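Long-range contacts in succinate dehydrogenase subunit D (Mycolicibacterium smegmatis MC2 51, PDB 6LUM), which probably forms part of the membrane anchor of succinate dehydrogenase, holding heme and menaquinone so that electrons can pass between the catalytic subunits and the quinone pool: residues Trp48-Arg52 with Ile106-Gly111; Met112-Ile116 with Leu129-Leu133. All coordinates share one frame; numbering follows the deposited sequence.

Contact 1: residues Trp48-Arg52 with Ile106-Gly111; sequences WLFMR and IHGANG. With HEM (protoporphyrin IX containing Fe), chain R.
Met51 and His107 mark the closest backbone approach of 48-52 and 106-111, CA to CA 6.0 Å, where the two helical segments cross at 134° with their axes 10.0 Å apart. They belong to transmembrane helices 43-70 and 91-119, part of a helix bundle that holds a heme, as in many succinate dehydrogenase membrane subunits. His107 is an iron ligand, its NE2 2.5 Å from HEM FE, while ND1 at the other side of the ring is hydrogen-bonded to Ser54 OG, which helps fix the ring's rotation. Met51 closes one face of this imidazole in a Met-aromatic contact: CG stands anti to the carbonyl carbon (chi1 -62°) and the chain then bends twice, setting SD over the ring centre, 4.0 Å from the His107 centroid and 12° off its normal. The methyl also lies over the ring, a CH-pi contact, while reaching the porphyrin rim, with Met51 CE 3.5 Å from HEM CHA. Without its imidazole, as with an alanine at His107, the iron would probably lose this ligand and Met51 SD the ring it packs on. Gly108 and Gly111 pass close to the heme. Phe50 CE2 meets Ile106 CG2 at 3.5 Å, the side chains crossing at about a right angle. The Arg52 guanidinium lies over one face of the Trp48 ring, toward its rim, turns NH2 to a salt bridge with Asp98 of subunit C, and has NH1 3.7 Å from propionate oxygen HEM O2A. Asn110 ND2 sits 3.3 Å from Met51 CG.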
loop_
_atom_site.group_PDB
_atom_site.type_symbol
_atom_site.label_atom_id
_atom_site.label_comp_id
_atom_site.label_asym_id
_atom_site.label_seq_id
_atom_site.Cartn_x
_atom_site.Cartn_y
_atom_site.Cartn_z
ATOM N N TRP B 48 -4.787 -24.072 16.550
ATOM C CA TRP B 48 -3.586 -24.510 17.247
ATOM C C TRP B 48 -3.793 -24.538 18.759
ATOM O O TRP B 48 -3.517 -25.545 19.433
ATOM C CB TRP B 48 -2.465 -23.557 16.851
ATOM C CG TRP B 48 -1.093 -23.972 17.134
ATOM C CD1 TRP B 48 -0.294 -24.717 16.349
ATOM C CD2 TRP B 48 -0.320 -23.619 18.275
ATOM N NE1 TRP B 48 0.924 -24.878 16.935
ATOM C CE2 TRP B 48 0.929 -24.207 18.126
ATOM C CE3 TRP B 48 -0.577 -22.874 19.421
ATOM C CZ2 TRP B 48 1.917 -24.079 19.070
ATOM C CZ3 TRP B 48 0.396 -22.752 20.347
ATOM C CH2 TRP B 48 1.631 -23.341 20.172
ATOM N N LEU B 49 -4.293 -23.434 19.311
ATOM C CA LEU B 49 -4.537 -23.369 20.748
ATOM C C LEU B 49 -5.585 -24.380 21.184
ATOM O O LEU B 49 -5.497 -24.939 22.281
ATOM C CB LEU B 49 -4.963 -21.959 21.134
ATOM C CG LEU B 49 -3.851 -20.932 21.277
ATOM C CD1 LEU B 49 -4.430 -19.552 21.330
ATOM C CD2 LEU B 49 -3.059 -21.215 22.515
ATOM N N PHE B 50 -6.589 -24.625 20.345
ATOM C CA PHE B 50 -7.602 -25.611 20.679
ATOM C C PHE B 50 -7.013 -27.001 20.761
ATOM O O PHE B 50 -7.364 -27.770 21.652
ATOM C CB PHE B 50 -8.727 -25.588 19.656
ATOM C CG PHE B 50 -9.810 -26.570 19.948
ATOM C CD1 PHE B 50 -10.787 -26.283 20.875
ATOM C CD2 PHE B 50 -9.845 -27.787 19.313
ATOM C CE1 PHE B 50 -11.772 -27.185 21.150
ATOM C CE2 PHE B 50 -10.826 -28.687 19.596
ATOM C CZ PHE B 50 -11.791 -28.386 20.512
ATOM N N MET B 51 -6.152 -27.369 19.817
ATOM C CA MET B 51 -5.542 -28.690 19.902
ATOM C C MET B 51 -4.774 -28.842 21.197
ATOM O O MET B 51 -4.877 -29.872 21.867
ATOM C CB MET B 51 -4.641 -28.948 18.707
ATOM C CG MET B 51 -5.375 -28.937 17.411
ATOM S SD MET B 51 -6.452 -30.331 17.217
ATOM C CE MET B 51 -5.283 -31.532 16.659
ATOM N N ARG B 52 -4.061 -27.799 21.612
ATOM C CA ARG B 52 -3.318 -27.894 22.871
ATOM C C ARG B 52 -4.246 -28.061 24.075
ATOM O O ARG B 52 -4.074 -28.981 24.886
ATOM C CB ARG B 52 -2.436 -26.665 23.050
ATOM C CG ARG B 52 -1.041 -26.834 22.512
ATOM C CD ARG B 52 -1.045 -26.899 21.028
ATOM N NE ARG B 52 0.228 -27.362 20.527
ATOM C CZ ARG B 52 0.432 -27.744 19.279
ATOM N NH1 ARG B 52 -0.561 -27.726 18.411
ATOM N NH2 ARG B 52 1.628 -28.147 18.904
ATOM N N ILE B 106 -13.929 -32.929 17.841
ATOM C CA ILE B 106 -13.363 -31.697 17.292
ATOM C C ILE B 106 -11.845 -31.794 17.187
ATOM O O ILE B 106 -11.249 -31.346 16.202
ATOM C CB ILE B 106 -13.794 -30.478 18.123
ATOM C CG1 ILE B 106 -15.296 -30.481 18.346
ATOM C CG2 ILE B 106 -13.447 -29.215 17.401
ATOM C CD1 ILE B 106 -16.072 -30.311 17.107
ATOM N N HIS B 107 -11.197 -32.389 18.186
ATOM C CA HIS B 107 -9.763 -32.643 18.139
ATOM C C HIS B 107 -9.376 -33.476 16.924
ATOM O O HIS B 107 -8.513 -33.086 16.132
ATOM C CB HIS B 107 -9.361 -33.356 19.421
ATOM C CG HIS B 107 -7.915 -33.255 19.753
ATOM N ND1 HIS B 107 -7.403 -32.239 20.517
ATOM C CD2 HIS B 107 -6.877 -34.057 19.451
ATOM C CE1 HIS B 107 -6.107 -32.411 20.661
ATOM N NE2 HIS B 107 -5.764 -33.509 20.024
ATOM N N GLY B 108 -9.992 -34.640 16.770
ATOM C CA GLY B 108 -9.666 -35.487 15.645
ATOM C C GLY B 108 -9.986 -34.856 14.308
ATOM O O GLY B 108 -9.253 -35.042 13.342
ATOM N N ALA B 109 -11.083 -34.107 14.225
ATOM C CA ALA B 109 -11.456 -33.502 12.955
ATOM C C ALA B 109 -10.490 -32.402 12.560
ATOM O O ALA B 109 -10.165 -32.256 11.384
ATOM C CB ALA B 109 -12.872 -32.961 13.036
ATOM N N ASN B 110 -10.000 -31.633 13.524
ATOM C CA ASN B 110 -8.996 -30.628 13.205
ATOM C C ASN B 110 -7.660 -31.271 12.842
ATOM O O ASN B 110 -6.956 -30.804 11.936
ATOM C CB ASN B 110 -8.861 -29.685 14.384
ATOM C CG ASN B 110 -8.033 -28.504 14.073
ATOM O OD1 ASN B 110 -7.871 -28.141 12.926
ATOM N ND2 ASN B 110 -7.489 -27.887 15.095
ATOM N N GLY B 111 -7.308 -32.366 13.505
ATOM C CA GLY B 111 -6.111 -33.080 13.113
ATOM C C GLY B 111 -6.184 -33.627 11.703
ATOM O O GLY B 111 -5.220 -33.541 10.942
HETATM C CHA HEM R . -2.934 -34.067 17.100
HETATM C CHB HEM R . -2.614 -34.190 21.900
HETATM C CHC HEM R . -6.199 -37.409 21.930
HETATM C CHD HEM R . -6.576 -37.206 17.147
HETATM C C1A HEM R . -2.609 -33.756 18.394
HETATM C C2A HEM R . -1.813 -32.641 18.820
HETATM C C3A HEM R . -1.711 -32.669 20.132
HETATM C C4A HEM R . -2.454 -33.805 20.601
HETATM C CMA HEM R . -0.941 -31.659 20.990
HETATM C CAA HEM R . -1.169 -31.617 17.893
HETATM C CBA HEM R . 0.049 -32.329 17.347
HETATM C CGA HEM R . 0.762 -31.443 16.392
HETATM O O1A HEM R . 1.917 -31.766 16.039
HETATM O O2A HEM R . 0.167 -30.421 16.001
HETATM C C1B HEM R . -3.515 -35.128 22.311
HETATM C C2B HEM R . -3.637 -35.626 23.642
HETATM C C3B HEM R . -4.609 -36.521 23.660
HETATM C C4B HEM R . -5.164 -36.608 22.337
HETATM C CMB HEM R . -2.757 -35.203 24.824
HETATM C CAB HEM R . -5.044 -37.293 24.909
HETATM C CBB HEM R . -5.643 -38.475 24.823
HETATM C C1C HEM R . -6.666 -37.551 20.650
HETATM C C2C HEM R . -7.895 -38.185 20.275
HETATM C C3C HEM R . -7.988 -38.137 18.945
HETATM C C4C HEM R . -6.835 -37.458 18.458
HETATM C CMC HEM R . -8.854 -38.804 21.303
HETATM C CAC HEM R . -9.074 -38.634 17.976
HETATM C CBC HEM R . -10.275 -39.071 18.339
HETATM C C1D HEM R . -5.560 -36.407 16.720
HETATM C C2D HEM R . -5.117 -36.268 15.367
HETATM C C3D HEM R . -4.110 -35.417 15.357
HETATM C C4D HEM R . -3.883 -34.968 16.702
HETATM C CMD HEM R . -5.705 -36.997 14.159
HETATM C CAD HEM R . -3.325 -34.964 14.126
HETATM C CBD HEM R . -1.910 -35.496 14.196
HETATM C CGD HEM R . -1.026 -34.600 13.397
HETATM O O1D HEM R . -1.551 -33.694 12.724
HETATM O O2D HEM R . 0.205 -34.786 13.444
HETATM N NA HEM R . -3.003 -34.445 19.515
HETATM N NB HEM R . -4.463 -35.742 21.531
HETATM N NC HEM R . -6.040 -37.107 19.515
HETATM N ND HEM R . -4.786 -35.601 17.519
HETATM FE FE HEM R . -4.637 -35.651 19.522
#

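Contact 2: residues Met112-Ile116 with Leu129-Leu133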
loop_
_atom_site.group_PDB
_atom_site.type_symbol
_atom_site.label_atom_id
_atom_site.label_comp_id
_atom_site.label_asym_id
_atom_site.label_seq_id
_atom_site.Cartn_x
_atom_site.Cartn_y
_atom_site.Cartn_z
ATOM N N MET B 112 -7.324 -34.201 11.331
ATOM C CA MET B 112 -7.462 -34.724 9.979
ATOM C C MET B 112 -7.590 -33.610 8.956
ATOM O O MET B 112 -7.250 -33.807 7.792
ATOM C CB MET B 112 -8.648 -35.665 9.887
ATOM C CG MET B 112 -8.576 -36.820 10.838
ATOM S SD MET B 112 -7.401 -38.094 10.395
ATOM C CE MET B 112 -7.825 -38.350 8.693
ATOM N N ARG B 113 -8.068 -32.440 9.366
ATOM C CA ARG B 113 -7.965 -31.257 8.524
ATOM C C ARG B 113 -6.517 -30.986 8.155
ATOM O O ARG B 113 -6.188 -30.787 6.984
ATOM C CB ARG B 113 -8.565 -30.066 9.258
ATOM C CG ARG B 113 -9.172 -29.023 8.396
ATOM C CD ARG B 113 -9.310 -27.741 9.160
ATOM N NE ARG B 113 -8.120 -26.922 9.021
ATOM C CZ ARG B 113 -7.388 -26.500 10.038
ATOM N NH1 ARG B 113 -7.735 -26.811 11.267
ATOM N NH2 ARG B 113 -6.313 -25.764 9.826
ATOM N N THR B 114 -5.635 -30.985 9.149
ATOM C CA THR B 114 -4.211 -30.801 8.874
ATOM C C THR B 114 -3.661 -31.892 7.954
ATOM O O THR B 114 -2.923 -31.613 6.996
ATOM C CB THR B 114 -3.440 -30.777 10.184
ATOM O OG1 THR B 114 -3.675 -29.534 10.847
ATOM C CG2 THR B 114 -1.976 -30.949 9.934
ATOM N N ILE B 115 -4.006 -33.145 8.238
ATOM C CA ILE B 115 -3.482 -34.269 7.463
ATOM C C ILE B 115 -3.901 -34.166 6.004
ATOM O O ILE B 115 -3.089 -34.343 5.092
ATOM C CB ILE B 115 -3.940 -35.596 8.080
ATOM C CG1 ILE B 115 -3.379 -35.754 9.484
ATOM C CG2 ILE B 115 -3.527 -36.733 7.215
ATOM C CD1 ILE B 115 -3.671 -37.066 10.095
ATOM N N ILE B 116 -5.185 -33.911 5.757
ATOM C CA ILE B 116 -5.660 -33.720 4.390
ATOM C C ILE B 116 -4.926 -32.564 3.741
ATOM O O ILE B 116 -4.459 -32.663 2.603
ATOM C CB ILE B 116 -7.177 -33.474 4.374
ATOM C CG1 ILE B 116 -7.938 -34.717 4.787
ATOM C CG2 ILE B 116 -7.615 -33.049 3.013
ATOM C CD1 ILE B 116 -9.300 -34.412 5.272
ATOM N N LEU B 129 -12.321 -33.610 0.108
ATOM C CA LEU B 129 -11.990 -34.382 1.297
ATOM C C LEU B 129 -12.327 -33.617 2.565
ATOM O O LEU B 129 -12.765 -34.213 3.547
ATOM C CB LEU B 129 -10.520 -34.770 1.283
ATOM C CG LEU B 129 -10.101 -35.933 0.401
ATOM C CD1 LEU B 129 -8.627 -36.102 0.509
ATOM C CD2 LEU B 129 -10.793 -37.185 0.816
ATOM N N ASN B 130 -12.141 -32.299 2.571
ATOM C CA ASN B 130 -12.591 -31.517 3.714
ATOM C C ASN B 130 -14.103 -31.546 3.851
ATOM O O ASN B 130 -14.621 -31.536 4.967
ATOM C CB ASN B 130 -12.113 -30.076 3.598
ATOM C CG ASN B 130 -10.679 -29.898 4.017
ATOM O OD1 ASN B 130 -10.209 -30.532 4.948
ATOM N ND2 ASN B 130 -9.975 -29.019 3.335
ATOM N N SER B 131 -14.831 -31.590 2.736
ATOM C CA SER B 131 -16.285 -31.700 2.812
ATOM C C SER B 131 -16.720 -33.054 3.354
ATOM O O SER B 131 -17.620 -33.130 4.191
ATOM C CB SER B 131 -16.894 -31.459 1.440
ATOM O OG SER B 131 -16.603 -30.152 1.002
ATOM N N LEU B 132 -16.096 -34.135 2.888
ATOM C CA LEU B 132 -16.381 -35.452 3.453
ATOM C C LEU B 132 -16.047 -35.511 4.937
ATOM O O LEU B 132 -16.781 -36.117 5.721
ATOM C CB LEU B 132 -15.600 -36.518 2.698
ATOM C CG LEU B 132 -15.609 -37.908 3.303
ATOM C CD1 LEU B 132 -17.007 -38.437 3.294
ATOM C CD2 LEU B 132 -14.703 -38.810 2.518
ATOM N N LEU B 133 -14.938 -34.900 5.340
ATOM C CA LEU B 133 -14.562 -34.890 6.746
ATOM C C LEU B 133 -15.583 -34.144 7.586
ATOM O O LEU B 133 -15.989 -34.617 8.651
ATOM C CB LEU B 133 -13.187 -34.258 6.903
ATOM C CG LEU B 133 -12.754 -33.839 8.294
ATOM C CD1 LEU B 133 -12.309 -35.036 9.066
ATOM C CD2 LEU B 133 -11.654 -32.846 8.175
#
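Ile116 is the main bump of 112-116: one branch rests on Leu129, the other fills the hollow between Leu129, Asn130 and Leu133. Ile116 CG2 lies 3.8 Å from Leu129 CB. Ile116 CD1, carried by a CG1 that stands anti to the carbonyl carbon (chi1 -68°), drops into the hollow, 4.1 Å from Leu133 CD2 and 4.0 Å from Asn130 OD1. These segments face each other across an antiparallel helical hairpin, in which helix 91-119 turns back through a short link into helix 123-149; the axes here run 10.3 Å apart at 162°. Leu133 is the bump in the reverse direction. Its fork straddles the turn of Met112 and Arg113: Leu133 CD1 lies 3.8 Å from Met112 CB, and Leu133 CD2 settles against the Arg113 backbone, 3.8 Å from Arg113 N. Met112 offers only the base of its side chain here, because the chain bends twice and carries its end away from 129-133. Beside this apolar seam, the Asn130 amide passes obliquely across the aliphatic part of Arg113, Asn130 OD1 approaching Arg113 CG at 3.9 Å, while the guanidinium turns away from the amide, to a salt bridge from NH2 to Glu44 OE2. Cardiolipin touches Met112, Ile116 and Leu129.

In the fold
Both contacts draw on helix 91-119, in consecutive turns: contact 1 ties it to helix 43-70, contact 2 to helix 123-149, so that this helix stands between the other two. Their centres are 12 Å apart, and they meet where Leu133 CD2 packs on Ala109 O. Contact 2 has more of its touching residues buried, and its interface is mainly aliphatic, next to a lipid. Contact 1 is mixed: its partly exposed Phe50 and Ile106 flank a buried part dominated by an iron ligand, a thioether and a cofactor. Subunits B and C border both segment pairs, so each also lies near a subunit boundary.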